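Local coordinates for protein alternansucrase (Leuconostoc mesenteroides, PDB 6HVG) that belongs to glycoside hydrolase family 70, with a parallel beta/alpha barrel, arms built of choline-binding-type repeats and a bound calcium ion, at residues Y416-I421 with D435-L440; A451-F456 with D506-T511; P1282-N1287 with Y1304-Y1309. All blocks are in the same frame, centred on the assembly; numbering follows the deposited sequence.

Contact 1: Y416-I421 with D435-L440; sequences YRPTDI and DMRPLL
Tyr416 meets Arg437 through two backbone hydrogen bonds, one in each direction. Tyr416 N gives its hydrogen to Arg437 O (2.6 Å), and Arg437 N returns one to Tyr416 O (2.7 Å, 172° at the hydrogen). The CG of Tyr416 stands between the backbone N and the carbonyl carbon (chi1 78°), which carries Tyr416 CD1 to within 4.0 Å of Leu439 CD1, while Pro438 O sits at the ring edge, near the plane of the ring. A tyrosine suits this buried place because its flank is apolar and its hydroxyl finds partners in Asn393 O and Thr442 OG1. At Arg417 the chain passes the sulfur of Met436, with Met436 SD 3.8 Å from Arg417 N; the extended side chain then leads off to Ser431 O, which bonds its NH2. These two segments form the antiparallel pairing of the short two-stranded sheet 415-416 and 437-438, with Tyr416 and Arg437 as a hydrogen-bonded pair whose side chains emerge on the same face. Pro418 follows and, having no N-H, cannot continue the pairing with Asp435 O; its CD lies against CB of Arg437. Ile421 points back toward the second segment. Ile421 CD1 touches Arg437 CG (3.6 Å) and rests over the centre of one face of the Arg437 guanidinium, 3.9 Å above the plane, a fitting neighbour for a flat group that bonds at its rim. There Arg437 NH1 reaches the carbonyl of its own neighbour, Met436 O (3.0 Å), made possible by a bend at chi2 (-68°), and NH2 forms a salt bridge with Glu489, so the buried charge is probably balanced. The beta-branched Ile421 also sets CG1 beside CB of Asp435, whose OD2 is bonded to Thr432 OG1.

Contact 2: A451-F456 with D506-T511; sequences ANYLNF and DSFVKT
An aromatic cluster of Tyr453, Phe456 and Phe508 joins helix 447-462 to helix 499-511 within the family 70 region. The short helical segments pass 10.7 Å apart at their axes, their directions 135° from each other, a separation wide enough for rings to fill. Phe508 supplies the central ring. With CG anti to the backbone N (chi1 162°), it reaches across the gap to the backbone of the first helix, where Phe508 CE1 lies 3.5 Å from Tyr453 N. Tyr453 turns its edge to the face of this ring in a T-shaped pair, with centroids 5.9 Å apart and planes at 74°. Its neighbour one turn on, Phe456, leans differently: it lies obliquely to the ring of Phe508 and accepts CB of Phe508 over its own face as a CH-pi contact, 3.8 Å from that CB to the ring centroid. Farther out, CB of Ser507 comes within 4.0 Å of Phe456 CZ. Polar groups keep to the borders: Thr511 OG1 bonds back to Ser507 O, and Asn452 ND2 meets Gln512 OE1, just past the second segment. Ile484 and Ile488 of helix 474-495 pack against Tyr453. With no hydrogen bond between the two segments themselves, burial of apolar and ring surface probably contributes most of the hold here, with the Asn452 to Gln512 bond at its border.

Contact 3: P1282-N1287 with Y1304-Y1309; sequences PLQLQN and YSISGY
Tyr1309 OH is held by two polar partners while also touching the apolar side of the first segment. Tyr1309 OH bonds to Leu1281 O, just ahead of that segment, and receives a hydrogen from a water molecule at 3.1 Å; the same water makes a weak bond to Gln1286 OE1, linking the two segments through solvent. Leu1283 CD2 lies 3.5 Å from Tyr1309 OH. The second segment turns back on itself through a type I turn from Ser1305 to Gly1308, with Gly1308 in the position of a G1 bulge. Gly1308 N bonds to Ser1305 O (2.8 Å), and Ser1305 N to Tyr1309 O (3.0 Å). Glycine suits the bulge position because Gly1308 has a positive phi (92°), a conformation that residues with a CB seldom adopt, and because Leu1283 CD1 packs where a CB would stand. The first segment, where 1283-1285 turn in a helical course, docks against this bend. A backbone hydrogen bond joins it to the turn, from Leu1283 N to Ser1307 O (3.1 Å, 168° at the hydrogen). Pro1282 lays its CB and CG beside Ser1307 OG, which is bonded to Trp443 NE1. Leu1283 suits the next position well, since its forked end can lie along both the turn backbone and the tyrosine: with CG beside the backbone N (chi1 -65°), Leu1283 CD1 faces Gly1308 O at 3.6 Å, and its CG comes 3.8 Å from Tyr1309 CZ, the two side chains crossing at a slant. The ring of Tyr1309 also stacks on Phe1280. On the other flank of the turn, Gln1284 bends at chi2 and brings its amide alongside Ile1306 and Ser1307, with Gln1284 OE1 3.7 Å from Ser1307 CA.

The three contacts lie on one side of the chain's centre, and contact 1 touches both others. Its centre is about 18 Å from that of contact 2, and Leu440, just past strand 437-438, packs its CD1 3.7 Å from Phe508 CE2. Toward contact 3, with centres about 16 Å apart, CE2 of Tyr416 meets CD1 of Leu1285 at 3.5 Å. Contacts 2 and 3 do not touch: their nearest atoms are about 8 Å apart. Residues over 800 positions apart thus become neighbours, consistent with the U-shaped chain course of family 70. The calcium ligands Glu575, Asp581, Asn625 and Asp1159 belong to none of these segments.

Contact 1: Y416-I421 with D435-L440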
# COMPACT_ATOMS: atom_id res chain seq x y z
N TYR A 416 9.60 -37.00 10.23
CA TYR A 416 10.61 -37.97 9.81
C TYR A 416 10.22 -39.39 10.23
O TYR A 416 9.26 -39.57 10.98
CB TYR A 416 12.00 -37.60 10.34
CG TYR A 416 12.25 -37.94 11.79
CD1 TYR A 416 11.59 -37.27 12.80
CD2 TYR A 416 13.16 -38.94 12.15
CE1 TYR A 416 11.82 -37.58 14.13
CE2 TYR A 416 13.40 -39.25 13.48
CZ TYR A 416 12.72 -38.57 14.46
OH TYR A 416 12.95 -38.87 15.79
N ARG A 417 10.95 -40.38 9.72
CA ARG A 417 10.71 -41.78 10.06
C ARG A 417 11.73 -42.22 11.10
O ARG A 417 12.89 -42.43 10.75
CB ARG A 417 10.82 -42.66 8.81
CG ARG A 417 10.49 -44.13 9.06
CD ARG A 417 10.92 -45.04 7.92
NE ARG A 417 10.58 -46.44 8.19
CZ ARG A 417 10.88 -47.47 7.40
NH1 ARG A 417 11.57 -47.28 6.28
NH2 ARG A 417 10.49 -48.69 7.74
N PRO A 418 11.32 -42.37 12.37
CA PRO A 418 12.27 -42.91 13.35
C PRO A 418 12.51 -44.38 13.13
O PRO A 418 11.64 -45.05 12.60
CB PRO A 418 11.57 -42.68 14.70
CG PRO A 418 10.13 -42.65 14.36
CD PRO A 418 10.05 -41.99 13.01
N THR A 419 13.66 -44.89 13.55
CA THR A 419 13.96 -46.31 13.41
C THR A 419 12.84 -47.18 14.01
O THR A 419 12.32 -48.08 13.34
CB THR A 419 15.33 -46.63 14.06
OG1 THR A 419 16.35 -45.86 13.43
CG2 THR A 419 15.67 -48.11 13.92
N ASP A 420 12.50 -46.91 15.27
CA ASP A 420 11.44 -47.63 15.99
C ASP A 420 10.40 -46.64 16.52
O ASP A 420 10.65 -45.42 16.61
CB ASP A 420 12.00 -48.44 17.18
CG ASP A 420 12.98 -49.52 16.75
OD1 ASP A 420 12.60 -50.45 16.00
OD2 ASP A 420 14.15 -49.46 17.18
N ILE A 421 9.24 -47.17 16.89
CA ILE A 421 8.11 -46.39 17.36
C ILE A 421 7.63 -46.99 18.68
O ILE A 421 7.40 -48.19 18.78
CB ILE A 421 6.94 -46.45 16.36
CG1 ILE A 421 7.26 -45.66 15.08
CG2 ILE A 421 5.64 -45.96 17.01
CD1 ILE A 421 7.02 -44.17 15.19
N ASP A 435 4.84 -44.74 9.03
CA ASP A 435 4.95 -44.27 10.42
C ASP A 435 5.89 -43.07 10.52
O ASP A 435 7.06 -43.19 10.89
CB ASP A 435 5.46 -45.39 11.35
CG ASP A 435 4.41 -46.44 11.62
OD1 ASP A 435 3.21 -46.09 11.65
OD2 ASP A 435 4.79 -47.62 11.79
N MET A 436 5.36 -41.91 10.19
CA MET A 436 6.12 -40.68 10.18
C MET A 436 5.83 -39.97 11.49
O MET A 436 4.71 -40.04 11.99
CB MET A 436 5.73 -39.82 8.98
CG MET A 436 6.21 -40.41 7.67
SD MET A 436 7.96 -40.05 7.42
CE MET A 436 8.16 -40.41 5.68
N ARG A 437 6.82 -39.32 12.06
CA ARG A 437 6.63 -38.59 13.30
C ARG A 437 7.26 -37.20 13.19
O ARG A 437 8.18 -37.00 12.42
CB ARG A 437 7.25 -39.36 14.48
CG ARG A 437 6.46 -40.59 14.94
CD ARG A 437 5.13 -40.19 15.58
NE ARG A 437 4.33 -41.31 16.09
CZ ARG A 437 3.62 -42.14 15.34
NH1 ARG A 437 3.63 -42.03 14.00
NH2 ARG A 437 2.94 -43.13 15.89
N PRO A 438 6.76 -36.22 13.96
CA PRO A 438 7.29 -34.87 13.88
C PRO A 438 8.69 -34.79 14.44
O PRO A 438 8.96 -35.31 15.51
CB PRO A 438 6.33 -34.03 14.75
CG PRO A 438 5.59 -34.99 15.56
CD PRO A 438 5.61 -36.31 14.88
N LEU A 439 9.55 -34.08 13.72
CA LEU A 439 10.91 -33.85 14.16
C LEU A 439 10.95 -33.24 15.55
O LEU A 439 11.82 -33.57 16.36
CB LEU A 439 11.60 -32.91 13.16
CG LEU A 439 13.12 -32.75 13.30
CD1 LEU A 439 13.87 -34.06 13.14
CD2 LEU A 439 13.60 -31.75 12.28
N LEU A 440 10.02 -32.34 15.84
CA LEU A 440 9.97 -31.66 17.13
C LEU A 440 9.56 -32.54 18.33
O LEU A 440 9.57 -32.07 19.48
CB LEU A 440 9.05 -30.43 17.05
CG LEU A 440 9.47 -29.28 16.11
CD1 LEU A 440 8.39 -28.22 16.04
CD2 LEU A 440 10.78 -28.65 16.57

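Contact 2: A451-F456 with D506-T511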
# COMPACT_ATOMS: atom_id res chain seq x y z
N ALA A 451 11.71 -25.77 25.44
CA ALA A 451 10.88 -25.48 26.60
C ALA A 451 9.49 -25.03 26.18
O ALA A 451 8.49 -25.35 26.84
CB ALA A 451 11.53 -24.43 27.48
N ASN A 452 9.42 -24.27 25.08
CA ASN A 452 8.14 -23.79 24.58
C ASN A 452 7.30 -24.94 24.01
O ASN A 452 6.10 -25.01 24.27
CB ASN A 452 8.32 -22.70 23.53
CG ASN A 452 8.79 -21.38 24.13
OD1 ASN A 452 8.67 -21.15 25.32
ND2 ASN A 452 9.30 -20.51 23.29
N TYR A 453 7.93 -25.83 23.26
CA TYR A 453 7.27 -27.02 22.76
C TYR A 453 6.67 -27.82 23.90
O TYR A 453 5.52 -28.20 23.84
CB TYR A 453 8.25 -27.90 21.98
CG TYR A 453 7.79 -29.33 21.75
CD1 TYR A 453 6.99 -29.66 20.67
CD2 TYR A 453 8.17 -30.34 22.61
CE1 TYR A 453 6.58 -30.97 20.45
CE2 TYR A 453 7.76 -31.65 22.41
CZ TYR A 453 6.98 -31.97 21.33
OH TYR A 453 6.59 -33.28 21.17
N LEU A 454 7.46 -28.07 24.94
CA LEU A 454 7.02 -28.85 26.09
C LEU A 454 5.83 -28.22 26.78
O LEU A 454 4.85 -28.91 27.06
CB LEU A 454 8.14 -29.04 27.12
CG LEU A 454 9.30 -29.89 26.62
CD1 LEU A 454 10.44 -29.80 27.62
CD2 LEU A 454 8.92 -31.35 26.42
N ASN A 455 5.91 -26.92 27.04
CA ASN A 455 4.80 -26.20 27.65
C ASN A 455 3.53 -26.20 26.78
O ASN A 455 2.43 -26.36 27.28
CB ASN A 455 5.19 -24.76 27.96
CG ASN A 455 6.23 -24.66 29.03
OD1 ASN A 455 6.55 -25.63 29.70
ND2 ASN A 455 6.77 -23.47 29.20
N PHE A 456 3.69 -26.03 25.47
CA PHE A 456 2.55 -26.03 24.55
C PHE A 456 1.84 -27.40 24.49
O PHE A 456 0.62 -27.47 24.60
CB PHE A 456 3.01 -25.60 23.16
CG PHE A 456 1.92 -25.51 22.15
CD1 PHE A 456 1.17 -24.35 22.03
CD2 PHE A 456 1.68 -26.54 21.26
CE1 PHE A 456 0.18 -24.24 21.07
CE2 PHE A 456 0.68 -26.45 20.31
CZ PHE A 456 -0.08 -25.31 20.23
N ASP A 506 1.56 -27.78 13.67
CA ASP A 506 1.34 -26.60 12.82
C ASP A 506 1.06 -25.36 13.66
O ASP A 506 1.65 -24.30 13.42
CB ASP A 506 0.18 -26.82 11.85
CG ASP A 506 0.56 -27.67 10.65
OD1 ASP A 506 1.77 -27.74 10.28
OD2 ASP A 506 -0.37 -28.25 10.04
N SER A 507 0.17 -25.50 14.64
CA SER A 507 -0.19 -24.41 15.54
C SER A 507 0.97 -23.95 16.41
O SER A 507 1.16 -22.74 16.60
CB SER A 507 -1.36 -24.82 16.45
OG SER A 507 -2.56 -24.86 15.72
N PHE A 508 1.71 -24.90 16.95
CA PHE A 508 2.84 -24.58 17.80
C PHE A 508 3.91 -23.83 17.02
O PHE A 508 4.51 -22.87 17.52
CB PHE A 508 3.46 -25.83 18.41
CG PHE A 508 4.84 -25.59 18.91
CD1 PHE A 508 5.07 -24.73 19.97
CD2 PHE A 508 5.91 -26.18 18.28
CE1 PHE A 508 6.35 -24.49 20.40
CE2 PHE A 508 7.19 -25.94 18.70
CZ PHE A 508 7.40 -25.10 19.77
N VAL A 509 4.14 -24.28 15.79
CA VAL A 509 5.17 -23.70 14.94
C VAL A 509 4.93 -22.22 14.67
O VAL A 509 5.87 -21.44 14.65
CB VAL A 509 5.30 -24.47 13.61
CG1 VAL A 509 6.15 -23.72 12.60
CG2 VAL A 509 5.90 -25.85 13.85
N LYS A 510 3.67 -21.84 14.45
CA LYS A 510 3.31 -20.45 14.14
C LYS A 510 3.49 -19.52 15.35
O LYS A 510 3.67 -18.31 15.22
CB LYS A 510 1.87 -20.38 13.63
CG LYS A 510 1.63 -21.02 12.27
CD LYS A 510 0.12 -21.06 11.97
CE LYS A 510 -0.19 -21.82 10.67
NZ LYS A 510 -1.32 -21.22 9.88
N THR A 511 3.45 -20.11 16.53
CA THR A 511 3.71 -19.42 17.79
C THR A 511 5.12 -18.83 17.91
O THR A 511 5.31 -17.81 18.57
CB THR A 511 3.50 -20.43 18.94
OG1 THR A 511 2.11 -20.73 19.03
CG2 THR A 511 3.95 -19.89 20.28

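Contact 3: P1282-N1287 with Y1304-Y1309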
# COMPACT_ATOMS: atom_id res chain seq x y z
N PRO A 1282 21.38 -33.32 12.84
CA PRO A 1282 21.75 -33.34 14.23
C PRO A 1282 22.24 -34.73 14.58
O PRO A 1282 21.76 -35.69 14.01
CB PRO A 1282 20.43 -33.05 14.95
CG PRO A 1282 19.54 -32.42 13.95
CD PRO A 1282 19.95 -33.03 12.64
N LEU A 1283 23.20 -34.84 15.49
CA LEU A 1283 23.81 -36.13 15.79
C LEU A 1283 22.84 -37.11 16.45
O LEU A 1283 23.01 -38.31 16.29
CB LEU A 1283 25.07 -35.95 16.64
CG LEU A 1283 26.26 -35.21 15.98
CD1 LEU A 1283 27.29 -34.88 17.04
CD2 LEU A 1283 26.90 -36.00 14.88
N GLN A 1284 21.83 -36.63 17.17
CA GLN A 1284 20.83 -37.51 17.81
C GLN A 1284 20.16 -38.37 16.75
O GLN A 1284 19.83 -39.55 17.01
CB GLN A 1284 19.68 -36.72 18.47
CG GLN A 1284 20.04 -35.69 19.50
CD GLN A 1284 20.52 -34.41 18.90
OE1 GLN A 1284 21.22 -34.41 17.87
NE2 GLN A 1284 20.18 -33.31 19.55
N LEU A 1285 19.90 -37.77 15.60
CA LEU A 1285 19.14 -38.41 14.55
C LEU A 1285 19.93 -39.49 13.85
O LEU A 1285 19.32 -40.38 13.26
CB LEU A 1285 18.61 -37.40 13.55
CG LEU A 1285 17.38 -36.58 13.97
CD1 LEU A 1285 16.24 -37.45 14.47
CD2 LEU A 1285 17.75 -35.62 15.05
N GLN A 1286 21.26 -39.45 13.94
CA GLN A 1286 22.12 -40.50 13.36
C GLN A 1286 22.63 -41.51 14.37
O GLN A 1286 23.56 -42.27 14.09
CB GLN A 1286 23.31 -39.87 12.68
CG GLN A 1286 22.98 -38.88 11.59
CD GLN A 1286 24.24 -38.31 10.98
OE1 GLN A 1286 25.13 -37.85 11.70
NE2 GLN A 1286 24.34 -38.38 9.66
N ASN A 1287 21.99 -41.53 15.54
CA ASN A 1287 22.40 -42.38 16.67
C ASN A 1287 23.84 -42.16 17.04
O ASN A 1287 24.59 -43.11 17.19
CB ASN A 1287 22.14 -43.87 16.38
CG ASN A 1287 22.19 -44.74 17.64
OD1 ASN A 1287 21.97 -44.27 18.75
ND2 ASN A 1287 22.54 -45.99 17.47
N TYR A 1304 28.66 -26.26 22.91
CA TYR A 1304 28.17 -27.24 21.97
C TYR A 1304 26.64 -27.12 21.88
O TYR A 1304 25.95 -27.09 22.91
CB TYR A 1304 28.57 -28.65 22.41
CG TYR A 1304 30.02 -28.96 22.16
CD1 TYR A 1304 31.02 -28.48 23.01
CD2 TYR A 1304 30.39 -29.74 21.09
CE1 TYR A 1304 32.36 -28.77 22.77
CE2 TYR A 1304 31.72 -30.03 20.85
CZ TYR A 1304 32.69 -29.55 21.68
OH TYR A 1304 33.98 -29.86 21.37
N SER A 1305 26.13 -27.08 20.66
CA SER A 1305 24.69 -26.93 20.42
C SER A 1305 23.91 -28.21 20.72
O SER A 1305 24.51 -29.26 20.90
CB SER A 1305 24.47 -26.53 18.99
OG SER A 1305 25.00 -27.51 18.12
N ILE A 1306 22.57 -28.11 20.74
CA ILE A 1306 21.72 -29.27 21.00
C ILE A 1306 21.98 -30.39 19.99
O ILE A 1306 21.73 -31.55 20.29
CB ILE A 1306 20.23 -28.90 21.00
CG1 ILE A 1306 19.93 -28.04 22.20
CG2 ILE A 1306 19.36 -30.14 21.07
CD1 ILE A 1306 18.46 -27.83 22.47
N SER A 1307 22.46 -30.05 18.81
CA SER A 1307 22.74 -31.03 17.79
C SER A 1307 24.14 -31.63 17.91
O SER A 1307 24.52 -32.50 17.13
CB SER A 1307 22.60 -30.38 16.41
OG SER A 1307 21.28 -29.91 16.21
N GLY A 1308 24.90 -31.20 18.91
CA GLY A 1308 26.19 -31.80 19.20
C GLY A 1308 27.41 -31.21 18.55
O GLY A 1308 28.45 -31.85 18.57
N TYR A 1309 27.33 -30.00 18.00
CA TYR A 1309 28.48 -29.42 17.27
C TYR A 1309 29.05 -28.22 17.99
O TYR A 1309 28.33 -27.52 18.71
CB TYR A 1309 28.08 -29.03 15.88
CG TYR A 1309 27.50 -30.17 15.09
CD1 TYR A 1309 28.32 -31.13 14.54
CD2 TYR A 1309 26.12 -30.27 14.88
CE1 TYR A 1309 27.80 -32.17 13.77
CE2 TYR A 1309 25.58 -31.31 14.12
CZ TYR A 1309 26.43 -32.26 13.57
OH TYR A 1309 25.95 -33.31 12.83
O HOH W 1 26.04 -35.03 10.23